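Local coordinates for inorganic polyphosphate/ATP-glucomannokinase (Arthrobacter sp., PDB 1WOQ), which is a glucomannokinase, which probably phosphorylates glucose and mannose with inorganic polyphosphate or ATP as phosphate donor, at residues A167-L172 / S207-L212; F213-F218 / L237-V242. All coordinates share one frame; numbering follows the deposited sequence.

Overall arrangement
Both contacts lie on the same side of the chain's centre, in the lobe built on the mixed sheet that includes strands 143-149, 217-221 and 241-243, and their centres are about 12 Å apart. They follow one another along the chain. Contact 1 sets the glucose-binding loop 167-172 on helix 195-213; contact 2 begins where that helix ends and pairs strand 217-221 with the edge strand 241-243. Glu210, on the helix of contact 1, joins them directly: its OE1 lies 2.7 Å from OG1 of Thr239, a probable hydrogen bond. The sugar-binding loop thus rests on the helix, and the helix is joined to the sheet edge through Glu210, within the ROK-family, actin-like ATPase fold.

Contact 1: residues A167-L172 / S207-L212; sequences AELGHL and SHVEFL. With BGC (beta-D-glucopyranose), chain C.
Leu172 lays its CD1 methyl over the side chain of Val209, crossing it at about a right angle, with CD1 3.7 Å from Val209 CG2. The same methyl meets Leu212 tip to tip, 3.9 Å from its CD1, so one leucine branch is set between side chains on successive turns of the helix. With CG anti to the carbonyl carbon (chi1 -75°), the torsion turns Leu172 CD1 to both residues and CD2 to Leu212 alone. Leu169 adds a looser touch, its CD2 4.3 Å from Val209 CG1. No hydrogen bond crosses between the segments, and the interface is small and apolar.

The polar side chains of the loop are turned to beta-D-glucopyranose. Glu168 spans two neighbouring hydroxyls with its carboxylate: O2 of the sugar donates to OE1 and O3 donates to OE2, each at 2.6 Å. From the edge of its ring, His171 brings NE2 to 2.8 Å from the sugar's O2, a bent bond of 141°, and also donates to O1. Sugar O2 therefore donates a hydrogen bond to Glu168 and accepts one from His171. On the far side of the ring, His171 ND1 is hydrogen-bonded to Asp178, which helps fix its rotation. Asp123, Glu180 and Asn96 hold the sugar as well.

The loop, between strands 162-164 and 173-174, thus has its leucines on helix 195-213 and its Glu168 and His171 side chains on the sugar. Tyr205 of that helix adds a hydrogen bond to the Leu169 carbonyl, while Val209 also packs on Phe218 of strand 217-221.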
loop_
_atom_site.group_PDB
_atom_site.type_symbol
_atom_site.label_atom_id
_atom_site.label_comp_id
_atom_site.label_asym_id
_atom_site.label_seq_id
_atom_site.Cartn_x
_atom_site.Cartn_y
_atom_site.Cartn_z
ATOM N N ALA A 167 7.677 6.388 4.975
ATOM C CA ALA A 167 7.082 7.326 5.929
ATOM C C ALA A 167 6.022 6.512 6.676
ATOM O O ALA A 167 5.206 5.834 6.048
ATOM C CB ALA A 167 6.431 8.501 5.200
ATOM N N GLU A 168 6.039 6.560 8.006
ATOM C CA GLU A 168 5.071 5.806 8.807
ATOM C C GLU A 168 4.143 6.737 9.579
ATOM O O GLU A 168 4.038 6.650 10.801
ATOM C CB GLU A 168 5.810 4.877 9.783
ATOM C CG GLU A 168 6.423 3.636 9.132
ATOM C CD GLU A 168 5.377 2.593 8.754
ATOM O OE1 GLU A 168 4.341 2.512 9.448
ATOM O OE2 GLU A 168 5.603 1.838 7.781
ATOM N N LEU A 169 3.463 7.619 8.852
ATOM C CA LEU A 169 2.554 8.591 9.453
ATOM C C LEU A 169 1.341 7.986 10.145
ATOM O O LEU A 169 0.624 8.682 10.866
ATOM C CB LEU A 169 2.103 9.603 8.393
ATOM C CG LEU A 169 2.934 10.884 8.237
ATOM C CD1 LEU A 169 4.383 10.655 8.613
ATOM C CD2 LEU A 169 2.805 11.397 6.812
ATOM N N GLY A 170 1.107 6.696 9.925
ATOM C CA GLY A 170 -0.008 6.042 10.580
ATOM C C GLY A 170 0.344 5.834 12.040
ATOM O O GLY A 170 -0.513 5.485 12.853
ATOM N N HIS A 171 1.610 6.069 12.378
ATOM C CA HIS A 171 2.069 5.891 13.746
ATOM C C HIS A 171 2.445 7.174 14.462
ATOM O O HIS A 171 3.151 7.161 15.472
ATOM C CB HIS A 171 3.203 4.862 13.779
ATOM C CG HIS A 171 2.747 3.487 13.398
ATOM N ND1 HIS A 171 1.786 2.806 14.117
ATOM C CD2 HIS A 171 3.035 2.712 12.326
ATOM C CE1 HIS A 171 1.500 1.674 13.500
ATOM N NE2 HIS A 171 2.242 1.592 12.410
ATOM N N LEU A 172 1.975 8.290 13.919
ATOM C CA LEU A 172 2.173 9.572 14.565
ATOM C C LEU A 172 1.318 9.430 15.815
ATOM O O LEU A 172 0.326 8.700 15.804
ATOM C CB LEU A 172 1.580 10.703 13.722
ATOM C CG LEU A 172 2.295 11.170 12.459
ATOM C CD1 LEU A 172 1.363 12.069 11.643
ATOM C CD2 LEU A 172 3.559 11.924 12.849
ATOM N N SER A 207 -5.615 17.601 9.721
ATOM C CA SER A 207 -5.213 18.967 10.043
ATOM C C SER A 207 -3.850 18.939 10.737
ATOM O O SER A 207 -3.035 19.843 10.559
ATOM C CB SER A 207 -6.266 19.661 10.926
ATOM O OG SER A 207 -6.395 19.034 12.182
ATOM N N HIS A 208 -3.592 17.897 11.522
ATOM C CA HIS A 208 -2.302 17.787 12.196
ATOM C C HIS A 208 -1.202 17.541 11.166
ATOM O O HIS A 208 -0.167 18.205 11.185
ATOM C CB HIS A 208 -2.304 16.639 13.210
ATOM C CG HIS A 208 -0.995 16.465 13.917
ATOM N ND1 HIS A 208 -0.283 15.285 13.893
ATOM C CD2 HIS A 208 -0.265 17.328 14.662
ATOM C CE1 HIS A 208 0.829 15.428 14.593
ATOM N NE2 HIS A 208 0.864 16.659 15.069
ATOM N N VAL A 209 -1.433 16.592 10.264
ATOM C CA VAL A 209 -0.447 16.266 9.235
ATOM C C VAL A 209 -0.247 17.463 8.299
ATOM O O VAL A 209 0.849 17.703 7.794
ATOM C CB VAL A 209 -0.894 15.024 8.429
ATOM C CG1 VAL A 209 0.081 14.750 7.288
ATOM C CG2 VAL A 209 -0.962 13.808 9.359
ATOM N N GLU A 210 -1.322 18.213 8.084
ATOM C CA GLU A 210 -1.286 19.399 7.241
ATOM C C GLU A 210 -0.336 20.419 7.866
ATOM O O GLU A 210 0.444 21.076 7.165
ATOM C CB GLU A 210 -2.706 19.963 7.129
ATOM C CG GLU A 210 -2.830 21.333 6.525
ATOM C CD GLU A 210 -4.278 21.688 6.279
ATOM O OE1 GLU A 210 -4.827 21.245 5.249
ATOM O OE2 GLU A 210 -4.872 22.387 7.125
ATOM N N PHE A 211 -0.390 20.544 9.188
ATOM C CA PHE A 211 0.493 21.479 9.881
ATOM C C PHE A 211 1.933 20.970 9.821
ATOM O O PHE A 211 2.876 21.749 9.683
ATOM C CB PHE A 211 0.065 21.646 11.343
ATOM C CG PHE A 211 0.906 22.634 12.110
ATOM C CD1 PHE A 211 2.126 22.255 12.658
ATOM C CD2 PHE A 211 0.493 23.954 12.248
ATOM C CE1 PHE A 211 2.929 23.179 13.332
ATOM C CE2 PHE A 211 1.287 24.885 12.920
ATOM C CZ PHE A 211 2.508 24.494 13.462
ATOM N N LEU A 212 2.097 19.656 9.915
ATOM C CA LEU A 212 3.429 19.066 9.876
ATOM C C LEU A 212 4.148 19.206 8.533
ATOM O O LEU A 212 5.363 19.403 8.505
ATOM C CB LEU A 212 3.363 17.574 10.240
ATOM C CG LEU A 212 2.976 17.194 11.671
ATOM C CD1 LEU A 212 2.906 15.673 11.803
ATOM C CD2 LEU A 212 4.008 17.763 12.644
HETATM C C2 BGC C . 2.113 -0.123 9.054
HETATM C C3 BGC C . 2.509 0.473 7.696
HETATM C C4 BGC C . 1.457 0.111 6.637
HETATM C C5 BGC C . 0.064 0.536 7.125
HETATM C C6 BGC C . -1.057 0.147 6.181
HETATM C C1 BGC C . 0.701 0.346 9.415
HETATM O O1 BGC C . 0.298 -0.206 10.619
HETATM O O2 BGC C . 3.032 0.292 10.050
HETATM O O3 BGC C . 3.783 -0.013 7.302
HETATM O O4 BGC C . 1.759 0.771 5.412
HETATM O O5 BGC C . -0.219 -0.075 8.403
HETATM O O6 BGC C . -1.019 -1.238 5.874
#

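Contact 2: residues F213-F218 / L237-V242; sequences FSPELF and LRTPIV
Phe218 is held to the neighbouring strand by two backbone hydrogen bonds. Its N donates to Pro240 O at 3.0 Å, and its O accepts from Val242 N at 3.1 Å. Ile241, the residue between these two partners, brings its CA within 3.4 Å of Phe218 O in a CA-H...O contact, and its CG1 packs against Phe218 CB. The Phe218 ring crosses the Thr239 side chain at about a right angle, Phe218 CD1 lying 3.7 Å from Thr239 CG2. Pro215 CG sits over one face of that ring, offset toward the rim. The CB of Leu217 is directed away from segment 237-242, but with CG anti to the backbone N (chi1 176°) its CD1 comes back to 3.9 Å from Pro240 CG.

Phe218 and Ile241 form a parallel bridge between strands 217-221 and 241-243, the latter the outermost strand of a mixed five-stranded sheet. Val242 is also hydrogen-bonded through its backbone to Val220, one step further along, while strand 143-149 flanks 217-221 on its other side, where Leu217 is hydrogen-bonded through its backbone to Leu145.

Beyond the strands, a water donates to both Pro215 O and Thr239 OG1, at 2.6 and 2.5 Å, tying the two approaches to the strands together. Thr239 OG1 is also hydrogen-bonded to Glu210 of helix 195-213, which helps set the threonine's orientation. From that helix, Phe206 meets the Phe218 ring edge-to-face and also touches Leu237 and Ile241.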
loop_
_atom_site.group_PDB
_atom_site.type_symbol
_atom_site.label_atom_id
_atom_site.label_comp_id
_atom_site.label_asym_id
_atom_site.label_seq_id
_atom_site.Cartn_x
_atom_site.Cartn_y
_atom_site.Cartn_z
ATOM N N PHE A 213 3.413 19.132 7.426
ATOM C CA PHE A 213 4.059 19.171 6.115
ATOM C C PHE A 213 3.541 20.114 5.031
ATOM O O PHE A 213 4.120 20.159 3.945
ATOM C CB PHE A 213 4.089 17.750 5.541
ATOM C CG PHE A 213 4.986 16.818 6.291
ATOM C CD1 PHE A 213 6.366 16.964 6.219
ATOM C CD2 PHE A 213 4.453 15.823 7.100
ATOM C CE1 PHE A 213 7.209 16.131 6.950
ATOM C CE2 PHE A 213 5.288 14.984 7.836
ATOM C CZ PHE A 213 6.667 15.143 7.758
ATOM N N SER A 214 2.464 20.849 5.302
ATOM C CA SER A 214 1.902 21.770 4.305
ATOM C C SER A 214 1.918 21.135 2.919
ATOM O O SER A 214 2.517 21.666 1.978
ATOM C CB SER A 214 2.702 23.076 4.277
ATOM O OG SER A 214 2.548 23.787 5.495
ATOM N N PRO A 215 1.243 19.991 2.767
ATOM C CA PRO A 215 1.239 19.342 1.457
ATOM C C PRO A 215 0.432 20.070 0.392
ATOM O O PRO A 215 -0.444 20.889 0.692
ATOM C CB PRO A 215 0.679 17.953 1.764
ATOM C CG PRO A 215 -0.283 18.230 2.871
ATOM C CD PRO A 215 0.463 19.215 3.751
ATOM N N GLU A 216 0.748 19.764 -0.858
ATOM C CA GLU A 216 0.048 20.349 -1.993
ATOM C C GLU A 216 -1.268 19.596 -2.176
ATOM O O GLU A 216 -2.248 20.144 -2.685
ATOM C CB GLU A 216 0.881 20.193 -3.267
ATOM C CG GLU A 216 2.246 20.860 -3.231
ATOM C CD GLU A 216 2.156 22.352 -2.990
ATOM O OE1 GLU A 216 1.294 23.003 -3.619
ATOM O OE2 GLU A 216 2.951 22.873 -2.178
ATOM N N LEU A 217 -1.281 18.338 -1.747
ATOM C CA LEU A 217 -2.458 17.493 -1.913
ATOM C C LEU A 217 -2.447 16.275 -0.998
ATOM O O LEU A 217 -1.392 15.736 -0.674
ATOM C CB LEU A 217 -2.527 17.001 -3.365
ATOM C CG LEU A 217 -3.627 16.020 -3.783
ATOM C CD1 LEU A 217 -4.960 16.748 -3.807
ATOM C CD2 LEU A 217 -3.318 15.438 -5.165
ATOM N N PHE A 218 -3.640 15.861 -0.586
ATOM C CA PHE A 218 -3.826 14.668 0.236
ATOM C C PHE A 218 -4.598 13.722 -0.675
ATOM O O PHE A 218 -5.558 14.140 -1.318
ATOM C CB PHE A 218 -4.714 14.951 1.454
ATOM C CG PHE A 218 -3.975 15.432 2.670
ATOM C CD1 PHE A 218 -4.401 16.579 3.339
ATOM C CD2 PHE A 218 -2.910 14.707 3.196
ATOM C CE1 PHE A 218 -3.781 16.997 4.516
ATOM C CE2 PHE A 218 -2.284 15.116 4.375
ATOM C CZ PHE A 218 -2.722 16.264 5.035
ATOM N N LEU A 237 -10.115 21.617 5.611
ATOM C CA LEU A 237 -8.664 21.684 5.525
ATOM C C LEU A 237 -8.196 22.741 4.538
ATOM O O LEU A 237 -8.946 23.163 3.659
ATOM C CB LEU A 237 -8.116 20.326 5.087
ATOM C CG LEU A 237 -8.541 19.114 5.915
ATOM C CD1 LEU A 237 -8.132 17.836 5.195
ATOM C CD2 LEU A 237 -7.913 19.193 7.296
ATOM N N ARG A 238 -6.946 23.159 4.687
ATOM C CA ARG A 238 -6.373 24.149 3.789
ATOM C C ARG A 238 -5.826 23.401 2.575
ATOM O O ARG A 238 -5.548 23.992 1.538
ATOM C CB ARG A 238 -5.236 24.901 4.489
ATOM C CG ARG A 238 -4.800 26.177 3.783
ATOM C CD ARG A 238 -5.939 27.189 3.734
ATOM N NE ARG A 238 -5.516 28.490 3.222
ATOM C CZ ARG A 238 -4.610 29.269 3.808
ATOM N NH1 ARG A 238 -4.292 30.438 3.269
ATOM N NH2 ARG A 238 -4.022 28.879 4.931
ATOM N N THR A 239 -5.696 22.086 2.718
ATOM C CA THR A 239 -5.159 21.233 1.659
ATOM C C THR A 239 -6.248 20.487 0.902
ATOM O O THR A 239 -7.139 19.896 1.507
ATOM C CB THR A 239 -4.214 20.161 2.246
ATOM O OG1 THR A 239 -3.268 20.783 3.121
ATOM C CG2 THR A 239 -3.474 19.424 1.134
ATOM N N PRO A 240 -6.196 20.507 -0.439
ATOM C CA PRO A 240 -7.230 19.777 -1.171
ATOM C C PRO A 240 -7.059 18.297 -0.845
ATOM O O PRO A 240 -5.936 17.817 -0.665
ATOM C CB PRO A 240 -6.927 20.109 -2.633
ATOM C CG PRO A 240 -5.455 20.394 -2.629
ATOM C CD PRO A 240 -5.268 21.185 -1.359
ATOM N N ILE A 241 -8.169 17.578 -0.750
ATOM C CA ILE A 241 -8.103 16.164 -0.417
ATOM C C ILE A 241 -9.063 15.386 -1.303
ATOM O O ILE A 241 -10.248 15.714 -1.401
ATOM C CB ILE A 241 -8.414 15.950 1.093
ATOM C CG1 ILE A 241 -8.308 14.466 1.451
ATOM C CG2 ILE A 241 -9.792 16.519 1.439
ATOM C CD1 ILE A 241 -8.221 14.207 2.951
ATOM N N VAL A 242 -8.534 14.367 -1.969
ATOM C CA VAL A 242 -9.328 13.559 -2.879
ATOM C C VAL A 242 -9.059 12.071 -2.702
ATOM O O VAL A 242 -8.004 11.663 -2.206
ATOM C CB VAL A 242 -9.022 13.927 -4.352
ATOM C CG1 VAL A 242 -9.174 15.427 -4.562
ATOM C CG2 VAL A 242 -7.608 13.482 -4.716
HETATM O O HOH W 1 -1.226 22.249 2.824
#